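Local coordinates for GDSL-like Lipase/Acylhydrolase family protein (Neisseria meningitidis, PDB 4K7J) that probably removes O-acetyl groups from peptidoglycan, acting as an SGNH-family esterase that works through a catalytic triad, at residues M40-S45 with E52-L57; Q272-D275 with G281-I284; N328-G331 with S335-N338. All coordinates share one frame; numbering follows the deposited sequence.

How the interactions relate
All three contacts belong to the alpha/beta esterase part of the chain. Interactions 1 and 2 reach the same mixed sheet, through strands 53-60 and 281-286, which strand 242-246 separates; their centres are 15 Å apart and their nearest atoms about 6 Å. Asp241, just before that middle strand, meets Lys42 and Arg55 of interaction 1 and pairs by its backbone with Gly281 of interaction 2. Interaction 3 stands apart, its centre 27 Å from that of interaction 2 and 31 Å from that of interaction 1. It follows strand 322-325, the other neighbour of 281-286, and its Met336 side chain lies about 11 Å from a bound buffer molecule, EPE.

Interaction 1 (M40-S45 with E52-L57); sequences MKKLQS and ETFRIL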
ATOM      1  N   MET A  40      11.004   6.377 -13.842  1.00 27.00           N
ATOM      2  CA  MET A  40      11.618   7.679 -13.581  1.00 31.07           C
ATOM      3  C   MET A  40      11.268   8.664 -14.697  1.00 26.39           C
ATOM      4  O   MET A  40      10.950   9.828 -14.446  1.00 25.65           O
ATOM      5  CB  MET A  40      13.134   7.531 -13.471  1.00 28.75           C
ATOM      6  CG  MET A  40      13.897   8.822 -13.221  1.00 20.52           C
ATOM      7  SD  MET A  40      13.528   9.600 -11.639  1.00 28.46           S
ATOM      8  CE  MET A  40      14.160   8.383 -10.479  1.00 28.77           C
ATOM      9  N   LYS A  41      11.329   8.181 -15.933  1.00 32.73           N
ATOM     10  CA  LYS A  41      10.989   8.998 -17.092  1.00 29.27           C
ATOM     11  C   LYS A  41       9.545   9.499 -16.973  1.00 29.39           C
ATOM     12  O   LYS A  41       9.250  10.659 -17.263  1.00 28.72           O
ATOM     13  CB  LYS A  41      11.202   8.202 -18.381  1.00 33.13           C
ATOM     14  CG  LYS A  41      11.020   9.001 -19.662  1.00 41.30           C
ATOM     15  CD  LYS A  41      11.143   8.107 -20.889  1.00 51.43           C
ATOM     16  CE  LYS A  41      12.576   7.631 -21.095  1.00 67.24           C
ATOM     17  NZ  LYS A  41      13.472   8.749 -21.511  1.00 80.38           N
ATOM     18  N   LYS A  42       8.650   8.639 -16.500  1.00 24.45           N
ATOM     19  CA  LYS A  42       7.269   9.071 -16.287  1.00 27.87           C
ATOM     20  C   LYS A  42       7.150  10.081 -15.134  1.00 26.17           C
ATOM     21  O   LYS A  42       6.412  11.059 -15.244  1.00 31.37           O
ATOM     22  CB  LYS A  42       6.340   7.874 -16.073  1.00 23.71           C
ATOM     23  CG  LYS A  42       4.887   8.267 -15.876  1.00 29.51           C
ATOM     24  CD  LYS A  42       3.973   7.052 -15.765  1.00 21.82           C
ATOM     25  CE  LYS A  42       2.558   7.496 -15.445  1.00 25.29           C
ATOM     26  NZ  LYS A  42       1.604   6.359 -15.312  1.00 21.60           N
ATOM     27  N   LEU A  43       7.887   9.861 -14.045  1.00 26.61           N
ATOM     28  CA  LEU A  43       7.848  10.799 -12.914  1.00 22.06           C
ATOM     29  C   LEU A  43       8.328  12.183 -13.325  1.00 26.72           C
ATOM     30  O   LEU A  43       7.670  13.183 -13.025  1.00 30.81           O
ATOM     31  CB  LEU A  43       8.685  10.302 -11.732  1.00 24.58           C
ATOM     32  CG  LEU A  43       8.082  10.471 -10.329  1.00 30.89           C
ATOM     33  CD1 LEU A  43       9.174  10.605  -9.301  1.00 26.30           C
ATOM     34  CD2 LEU A  43       7.089  11.625 -10.207  1.00 24.64           C
ATOM     35  N   GLN A  44       9.470  12.241 -14.015  1.00 26.75           N
ATOM     36  CA  GLN A  44      10.011  13.517 -14.482  1.00 28.26           C
ATOM     37  C   GLN A  44       9.013  14.290 -15.352  1.00 35.79           C
ATOM     38  O   GLN A  44       8.816  15.489 -15.164  1.00 36.41           O
ATOM     39  CB  GLN A  44      11.333  13.319 -15.241  1.00 34.24           C
ATOM     40  CG  GLN A  44      12.474  12.698 -14.421  1.00 37.56           C
ATOM     41  CD  GLN A  44      13.168  13.679 -13.479  1.00 47.30           C
ATOM     42  OE1 GLN A  44      12.653  14.762 -13.183  1.00 52.65           O
ATOM     43  NE2 GLN A  44      14.351  13.298 -13.005  1.00 45.44           N
ATOM     44  N   SER A  45       8.370  13.615 -16.299  1.00 31.74           N
ATOM     45  CA  SER A  45       7.416  14.316 -17.156  1.00 30.72           C
ATOM     46  C   SER A  45       6.198  14.788 -16.371  1.00 35.15           C
ATOM     47  O   SER A  45       5.682  15.868 -16.641  1.00 37.64           O
ATOM     48  CB  SER A  45       7.024  13.501 -18.392  1.00 29.58           C
ATOM     49  OG  SER A  45       6.673  12.176 -18.052  1.00 45.74           O
ATOM     50  N   GLU A  52      -0.080  13.273 -16.747  1.00 30.48           N
ATOM     51  CA  GLU A  52      -0.204  11.854 -16.447  1.00 30.60           C
ATOM     52  C   GLU A  52      -0.377  11.629 -14.940  1.00 34.09           C
ATOM     53  O   GLU A  52      -0.167  12.546 -14.136  1.00 30.68           O
ATOM     54  CB  GLU A  52       1.013  11.094 -16.958  1.00 32.50           C
ATOM     55  CG  GLU A  52       1.123  11.038 -18.467  1.00 36.08           C
ATOM     56  CD  GLU A  52       2.429  10.416 -18.908  1.00 46.43           C
ATOM     57  OE1 GLU A  52       3.478  11.077 -18.743  1.00 53.12           O
ATOM     58  OE2 GLU A  52       2.414   9.266 -19.397  1.00 45.60           O
ATOM     59  N   THR A  53      -0.784  10.421 -14.557  1.00 32.33           N
ATOM     60  CA  THR A  53      -0.865  10.079 -13.140  1.00 27.05           C
ATOM     61  C   THR A  53       0.238   9.098 -12.778  1.00 27.31           C
ATOM     62  O   THR A  53       0.321   8.011 -13.352  1.00 26.37           O
ATOM     63  CB  THR A  53      -2.223   9.459 -12.763  1.00 31.26           C
ATOM     64  OG1 THR A  53      -3.259  10.434 -12.924  1.00 31.19           O
ATOM     65  CG2 THR A  53      -2.213   8.985 -11.299  1.00 23.76           C
ATOM     66  N   PHE A  54       1.083   9.478 -11.822  1.00 26.20           N
ATOM     67  CA  PHE A  54       2.125   8.578 -11.358  1.00 26.74           C
ATOM     68  C   PHE A  54       1.624   7.893 -10.092  1.00 23.82           C
ATOM     69  O   PHE A  54       1.376   8.549  -9.078  1.00 19.06           O
ATOM     70  CB  PHE A  54       3.432   9.324 -11.097  1.00 23.73           C
ATOM     71  CG  PHE A  54       4.588   8.422 -10.774  1.00 21.03           C
ATOM     72  CD1 PHE A  54       4.809   7.991  -9.472  1.00 18.18           C
ATOM     73  CD2 PHE A  54       5.458   8.005 -11.775  1.00 22.70           C
ATOM     74  CE1 PHE A  54       5.879   7.153  -9.174  1.00 21.35           C
ATOM     75  CE2 PHE A  54       6.531   7.169 -11.488  1.00 19.34           C
ATOM     76  CZ  PHE A  54       6.739   6.739 -10.182  1.00 23.24           C
ATOM     77  N   ARG A  55       1.496   6.569 -10.159  1.00 22.06           N
ATOM     78  CA  ARG A  55       0.809   5.809  -9.117  1.00 22.23           C
ATOM     79  C   ARG A  55       1.786   5.034  -8.243  1.00 18.89           C
ATOM     80  O   ARG A  55       2.452   4.104  -8.711  1.00 20.91           O
ATOM     81  CB  ARG A  55      -0.211   4.847  -9.740  1.00 18.40           C
ATOM     82  CG  ARG A  55      -1.352   5.539 -10.480  1.00 22.61           C
ATOM     83  CD  ARG A  55      -2.222   4.541 -11.241  1.00 25.22           C
ATOM     84  NE  ARG A  55      -3.159   5.236 -12.121  1.00 32.14           N
ATOM     85  CZ  ARG A  55      -2.915   5.514 -13.397  1.00 25.64           C
ATOM     86  NH1 ARG A  55      -1.773   5.141 -13.953  1.00 27.92           N
ATOM     87  NH2 ARG A  55      -3.821   6.153 -14.120  1.00 28.31           N
ATOM     88  N   ILE A  56       1.862   5.437  -6.980  1.00 19.46           N
ATOM     89  CA  ILE A  56       2.689   4.765  -5.982  1.00 16.64           C
ATOM     90  C   ILE A  56       1.786   3.868  -5.142  1.00 15.88           C
ATOM     91  O   ILE A  56       0.778   4.331  -4.605  1.00 14.64           O
ATOM     92  CB  ILE A  56       3.377   5.805  -5.053  1.00 17.53           C
ATOM     93  CG1 ILE A  56       4.384   6.644  -5.835  1.00 18.12           C
ATOM     94  CG2 ILE A  56       4.082   5.124  -3.874  1.00 15.03           C
ATOM     95  CD1 ILE A  56       4.964   7.813  -5.012  1.00 16.32           C
ATOM     96  N   LEU A  57       2.138   2.586  -5.037  1.00 15.71           N
ATOM     97  CA  LEU A  57       1.322   1.615  -4.304  1.00 13.65           C
ATOM     98  C   LEU A  57       2.115   0.938  -3.179  1.00 15.29           C
ATOM     99  O   LEU A  57       3.041   0.171  -3.438  1.00 17.34           O
ATOM    100  CB  LEU A  57       0.792   0.541  -5.264  1.00 17.24           C
ATOM    101  CG  LEU A  57       0.032  -0.645  -4.667  1.00 19.13           C
ATOM    102  CD1 LEU A  57      -1.199  -0.143  -3.916  1.00 17.54           C
ATOM    103  CD2 LEU A  57      -0.368  -1.649  -5.779  1.00 15.46           C
TER
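Leu43 sits over the ring of Phe54: its CG is 3.8 Å from the ring centroid and nearly on the ring normal, a CH-pi contact with the face. The two side chains meet at about a right angle, and Leu43 CB also touches Phe54 CE2 at 3.8 Å. Lys42 takes the ring's edge instead, its CG lying near the ring plane and 4.1 Å from Phe54 CD2.

With CG anti to the backbone N (chi1 -179°) and the rest of the chain extended, Lys42 passes the ring and delivers its ammonium to the strand backbone. NZ donates to Thr53 O at 2.9 Å, with a C=O...N angle of 149° and the nitrogen tilted out of the carbonyl plane. At the loop end of the strand, Ser45 OG and Glu52 OE1 approach to 3.4 Å; Glu52 OE1 also bonds to Ser50 OG.

Helix 40-45 runs at 127° to strand 53-57, with 8.5 Å between their axes. Leu43 also packs on Val372 of helix 354-373, Trp81 of helix 68-81 and Ile209 of strand 208-215, so this short helix covers one part of the sheet of the SGNH fold. The strand itself leads on to the Gly-Asp-Ser motif, which in this family carries the nucleophilic serine.

Asp241 organises the polar side: its OD2 forms a salt bridge with Lys42 NZ and accepts the backbone N-H of Arg55. Lys42 NZ and Arg55 NH1 lie 3.8 Å apart, but each cation has an acid of its own, Asp241 for Lys42 and Glu203, bound to NE, for Arg55. Glu203 thus probably balances the arginine, while Asp241 and the Thr53 carbonyl should favour the protonated form of Lys42.

Interaction 2 (Q272-D275 with G281-I284); sequences QIRD and GILI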
ATOM      1  N   GLN A 272       7.497 -11.891 -10.002  1.00 20.28           N
ATOM      2  CA  GLN A 272       6.107 -11.810 -10.413  1.00 20.88           C
ATOM      3  C   GLN A 272       5.584 -10.387 -10.554  1.00 19.83           C
ATOM      4  O   GLN A 272       4.841 -10.088 -11.497  1.00 23.20           O
ATOM      5  CB  GLN A 272       5.238 -12.659  -9.499  1.00 21.50           C
ATOM      6  CG  GLN A 272       5.486 -14.139  -9.737  1.00 23.14           C
ATOM      7  CD  GLN A 272       4.846 -15.016  -8.696  1.00 36.39           C
ATOM      8  OE1 GLN A 272       3.712 -14.782  -8.280  1.00 43.11           O
ATOM      9  NE2 GLN A 272       5.575 -16.035  -8.256  1.00 43.07           N
ATOM     10  N   ILE A 273       5.984  -9.506  -9.640  1.00 17.71           N
ATOM     11  CA  ILE A 273       5.628  -8.098  -9.756  1.00 17.11           C
ATOM     12  C   ILE A 273       6.173  -7.506 -11.059  1.00 20.13           C
ATOM     13  O   ILE A 273       5.471  -6.783 -11.769  1.00 26.76           O
ATOM     14  CB  ILE A 273       6.152  -7.270  -8.544  1.00 12.59           C
ATOM     15  CG1 ILE A 273       5.380  -7.637  -7.268  1.00 20.30           C
ATOM     16  CG2 ILE A 273       6.050  -5.783  -8.833  1.00 16.44           C
ATOM     17  CD1 ILE A 273       6.035  -7.125  -5.970  1.00 22.02           C
ATOM     18  N   ARG A 274       7.422  -7.831 -11.379  1.00 23.91           N
ATOM     19  CA  ARG A 274       8.050  -7.325 -12.605  1.00 25.43           C
ATOM     20  C   ARG A 274       7.361  -7.847 -13.858  1.00 21.11           C
ATOM     21  O   ARG A 274       7.139  -7.093 -14.796  1.00 24.46           O
ATOM     22  CB  ARG A 274       9.535  -7.674 -12.649  1.00 28.67           C
ATOM     23  CG  ARG A 274      10.366  -6.964 -11.600  1.00 29.60           C
ATOM     24  CD  ARG A 274      11.835  -6.961 -11.992  1.00 28.75           C
ATOM     25  NE  ARG A 274      12.651  -6.228 -11.026  1.00 28.34           N
ATOM     26  CZ  ARG A 274      12.633  -4.905 -10.900  1.00 32.65           C
ATOM     27  NH1 ARG A 274      11.831  -4.182 -11.676  1.00 30.26           N
ATOM     28  NH2 ARG A 274      13.409  -4.299 -10.001  1.00 23.70           N
ATOM     29  N   ASP A 275       7.015  -9.131 -13.863  1.00 24.33           N
ATOM     30  CA  ASP A 275       6.253  -9.707 -14.976  1.00 29.76           C
ATOM     31  C   ASP A 275       4.910  -9.004 -15.126  1.00 30.41           C
ATOM     32  O   ASP A 275       4.477  -8.715 -16.241  1.00 30.11           O
ATOM     33  CB  ASP A 275       5.999 -11.210 -14.774  1.00 31.45           C
ATOM     34  CG  ASP A 275       7.276 -12.045 -14.780  1.00 38.27           C
ATOM     35  OD1 ASP A 275       8.364 -11.512 -15.105  1.00 40.85           O
ATOM     36  OD2 ASP A 275       7.179 -13.252 -14.461  1.00 39.75           O
ATOM     37  N   GLY A 281       8.649   0.672 -10.971  1.00 20.30           N
ATOM     38  CA  GLY A 281       9.764   0.568 -10.049  1.00 18.74           C
ATOM     39  C   GLY A 281       9.337  -0.251  -8.844  1.00 21.30           C
ATOM     40  O   GLY A 281       8.145  -0.374  -8.570  1.00 17.02           O
ATOM     41  N   ILE A 282      10.304  -0.828  -8.140  1.00 19.88           N
ATOM     42  CA  ILE A 282      10.032  -1.555  -6.905  1.00 15.54           C
ATOM     43  C   ILE A 282      10.943  -1.055  -5.778  1.00 19.61           C
ATOM     44  O   ILE A 282      12.155  -0.907  -5.964  1.00 14.94           O
ATOM     45  CB  ILE A 282      10.247  -3.056  -7.090  1.00 15.44           C
ATOM     46  CG1 ILE A 282       9.362  -3.591  -8.219  1.00 17.05           C
ATOM     47  CG2 ILE A 282       9.949  -3.788  -5.808  1.00 15.52           C
ATOM     48  CD1 ILE A 282       9.605  -5.034  -8.523  1.00 20.96           C
ATOM     49  N   LEU A 283      10.357  -0.783  -4.615  1.00 17.13           N
ATOM     50  CA  LEU A 283      11.121  -0.357  -3.449  1.00 17.82           C
ATOM     51  C   LEU A 283      10.828  -1.282  -2.280  1.00 17.69           C
ATOM     52  O   LEU A 283       9.669  -1.462  -1.901  1.00 17.68           O
ATOM     53  CB  LEU A 283      10.752   1.068  -3.049  1.00 13.19           C
ATOM     54  CG  LEU A 283      11.303   1.465  -1.666  1.00 19.79           C
ATOM     55  CD1 LEU A 283      12.796   1.725  -1.734  1.00 21.53           C
ATOM     56  CD2 LEU A 283      10.581   2.655  -1.062  1.00 16.28           C
ATOM     57  N   ILE A 284      11.872  -1.879  -1.721  1.00 13.35           N
ATOM     58  CA  ILE A 284      11.723  -2.707  -0.527  1.00 16.97           C
ATOM     59  C   ILE A 284      12.104  -1.909   0.720  1.00 16.71           C
ATOM     60  O   ILE A 284      13.229  -1.395   0.835  1.00 17.96           O
ATOM     61  CB  ILE A 284      12.555  -3.997  -0.631  1.00 15.53           C
ATOM     62  CG1 ILE A 284      11.908  -4.930  -1.663  1.00 15.54           C
ATOM     63  CG2 ILE A 284      12.674  -4.675   0.729  1.00 13.51           C
ATOM     64  CD1 ILE A 284      12.694  -6.179  -1.970  1.00 14.84           C
TER
HETATM   65  O   HOH W   1      13.058  -1.053  -9.516  1.00 25.01           O
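Ile282 meets Ile273 and Arg274 inside a beta-alpha-beta crossover of the SGNH hydrolase fold. Strand 242-246 leads by way of helix 259-276 to strand 281-286, which lies parallel to it in the central sheet, and the contact joins the last turns of that helix to the start of the strand.

The apolar part centres on one methyl group. Ile282 CD1 touches Ile273 CG2 at 3.6 Å and Arg274 CG at 3.7 Å, so it meets both the CG2 branch of one helix residue and the aliphatic stem of the next. Its reach comes from an extended side chain: CD1 is anti to CA across the CB-CG1 bond (chi2 175°), which carries the methyl away from the strand toward the helix. Ile273 is further enclosed by Trp224, Leu235 of helix 231-236 and Leu245 of strand 242-246, making it part of the core between helix and sheet.

The same methyl also covers a cationic group. Arg274 is extended from CG to NE, then turns at its end (chi4 -72°) so that a face of the guanidinium is presented to Ile282. CD1 lies 3.8 Å above the guanidinium plane, over its centre; CZ is the guanidinium atom nearest to it, at 3.9 Å.

Polar interactions link helix, strand and neighbouring loop. Arg274 NH2 donates to Gly319 O, just after helix 305-318, where the connection to strand 322-325 begins, while Thr321 packs against both Arg274 and Ile282. A water in the guanidinium plane, at its edge, bridges the two segments: it accepts a weak bond from Arg274 NH2 at 3.3 Å and a hydrogen bond from Ile282 N at 3.1 Å.

Interaction 3 (N328-G331 with S335-N338); sequences NAMG and SMKN
Met330 and Ser335 meet with no ring or guanidinium between them; the flat groups here are peptide units. The carbonyl of Met330 lies against the Ser335 side chain, its O 3.4 Å from Ser335 CB, and the same oxygen receives a weak hydrogen bond from Trp339 NE1.

Met330 clasps the serine hydroxyl with both ends of its side chain. CB is 3.4 Å from Ser335 OG, and the bend at the sulfur (chi3 69°) brings CE back to 3.6 Å from that same OG. These are van der Waals contacts, for OG bonds instead to Gly332 O within the connecting loop. Beyond the serine, Met330 CE reaches the first turn of the next helix, 3.7 Å from Met336 CA and 3.9 Å from Met336 CB.

Gly331, the first residue to leave helical backbone angles after helix 326-329, forms a Schellman motif: its phi is positive, at 117°, and Gly331 N bonds to Asn328 O at 2.9 Å. The chain thereby turns back toward Ser335. Cys334, the residue before it, is tied to Cys298 by a disulfide.

A carboxylate oxygen of Glu289 accepts both Ser335 N and Met336 N where helix 336-341 begins. Phe352 packs on Met330, and Leu291 and Ala345 on Met336, so the two short helices 326-329 and 336-341, joined by a short loop, pack against surrounding loops just after strand 322-325.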
ATOM      1  N   ASN A 328      18.041   2.157   9.575  1.00 19.71           N
ATOM      2  CA  ASN A 328      19.061   3.203   9.510  1.00 23.73           C
ATOM      3  C   ASN A 328      18.457   4.590   9.589  1.00 24.32           C
ATOM      4  O   ASN A 328      19.016   5.470  10.237  1.00 22.61           O
ATOM      5  CB  ASN A 328      19.983   3.063   8.297  1.00 24.43           C
ATOM      6  CG  ASN A 328      21.002   1.969   8.481  1.00 24.72           C
ATOM      7  OD1 ASN A 328      21.240   1.512   9.603  1.00 27.84           O
ATOM      8  ND2 ASN A 328      21.593   1.522   7.383  1.00 24.11           N
ATOM      9  N   ALA A 329      17.299   4.769   8.954  1.00 22.09           N
ATOM     10  CA  ALA A 329      16.534   6.004   9.114  1.00 23.35           C
ATOM     11  C   ALA A 329      16.296   6.344  10.581  1.00 22.92           C
ATOM     12  O   ALA A 329      16.257   7.517  10.939  1.00 20.15           O
ATOM     13  CB  ALA A 329      15.197   5.916   8.385  1.00 24.04           C
ATOM     14  N   MET A 330      16.124   5.323  11.422  1.00 20.84           N
ATOM     15  CA  MET A 330      15.848   5.546  12.840  1.00 23.02           C
ATOM     16  C   MET A 330      17.094   5.902  13.653  1.00 26.26           C
ATOM     17  O   MET A 330      16.987   6.333  14.800  1.00 23.18           O
ATOM     18  CB  MET A 330      15.201   4.312  13.471  1.00 25.29           C
ATOM     19  CG  MET A 330      13.746   4.088  13.114  1.00 19.83           C
ATOM     20  SD  MET A 330      13.247   2.463  13.710  1.00 23.32           S
ATOM     21  CE  MET A 330      13.290   2.719  15.484  1.00 26.90           C
ATOM     22  N   GLY A 331      18.270   5.692  13.069  1.00 29.72           N
ATOM     23  CA  GLY A 331      19.516   5.869  13.797  1.00 23.72           C
ATOM     24  C   GLY A 331      20.312   4.589  13.922  1.00 24.76           C
ATOM     25  O   GLY A 331      21.318   4.547  14.619  1.00 28.70           O
ATOM     26  N   SER A 335      18.075   1.906  18.435  1.00 29.53           N
ATOM     27  CA  SER A 335      17.431   3.211  18.279  1.00 25.73           C
ATOM     28  C   SER A 335      15.972   3.199  18.735  1.00 23.25           C
ATOM     29  O   SER A 335      15.429   4.238  19.084  1.00 29.42           O
ATOM     30  CB  SER A 335      17.506   3.667  16.827  1.00 28.11           C
ATOM     31  OG  SER A 335      16.817   2.748  15.999  1.00 29.93           O
ATOM     32  N   MET A 336      15.340   2.027  18.739  1.00 21.95           N
ATOM     33  CA  MET A 336      13.917   1.958  19.055  1.00 24.55           C
ATOM     34  C   MET A 336      13.601   2.403  20.477  1.00 27.56           C
ATOM     35  O   MET A 336      12.597   3.090  20.696  1.00 24.50           O
ATOM     36  CB  MET A 336      13.320   0.569  18.765  1.00 20.70           C
ATOM     37  CG  MET A 336      11.898   0.355  19.315  1.00 21.15           C
ATOM     38  SD  MET A 336      10.685   1.552  18.692  1.00 27.59           S
ATOM     39  CE  MET A 336       9.974   0.703  17.278  1.00 16.35           C
ATOM     40  N   LYS A 337      14.439   2.031  21.442  1.00 27.78           N
ATOM     41  CA  LYS A 337      14.156   2.430  22.821  1.00 29.50           C
ATOM     42  C   LYS A 337      14.198   3.951  22.957  1.00 27.74           C
ATOM     43  O   LYS A 337      13.370   4.544  23.638  1.00 27.46           O
ATOM     44  CB  LYS A 337      15.090   1.763  23.835  1.00 38.09           C
ATOM     45  CG  LYS A 337      14.532   1.796  25.267  1.00 35.12           C
ATOM     46  CD  LYS A 337      15.598   2.224  26.269  1.00 50.65           C
ATOM     47  CE  LYS A 337      15.004   2.684  27.609  1.00 54.13           C
ATOM     48  NZ  LYS A 337      16.027   3.367  28.491  1.00 32.56           N
ATOM     49  N   ASN A 338      15.147   4.582  22.278  1.00 29.99           N
ATOM     50  CA  ASN A 338      15.225   6.033  22.281  1.00 28.23           C
ATOM     51  C   ASN A 338      13.969   6.652  21.663  1.00 31.67           C
ATOM     52  O   ASN A 338      13.407   7.606  22.203  1.00 32.74           O
ATOM     53  CB  ASN A 338      16.469   6.504  21.531  1.00 25.87           C
ATOM     54  CG  ASN A 338      16.848   7.925  21.879  1.00 41.17           C
ATOM     55  OD1 ASN A 338      16.703   8.353  23.028  1.00 53.22           O
ATOM     56  ND2 ASN A 338      17.326   8.676  20.887  1.00 37.40           N
TER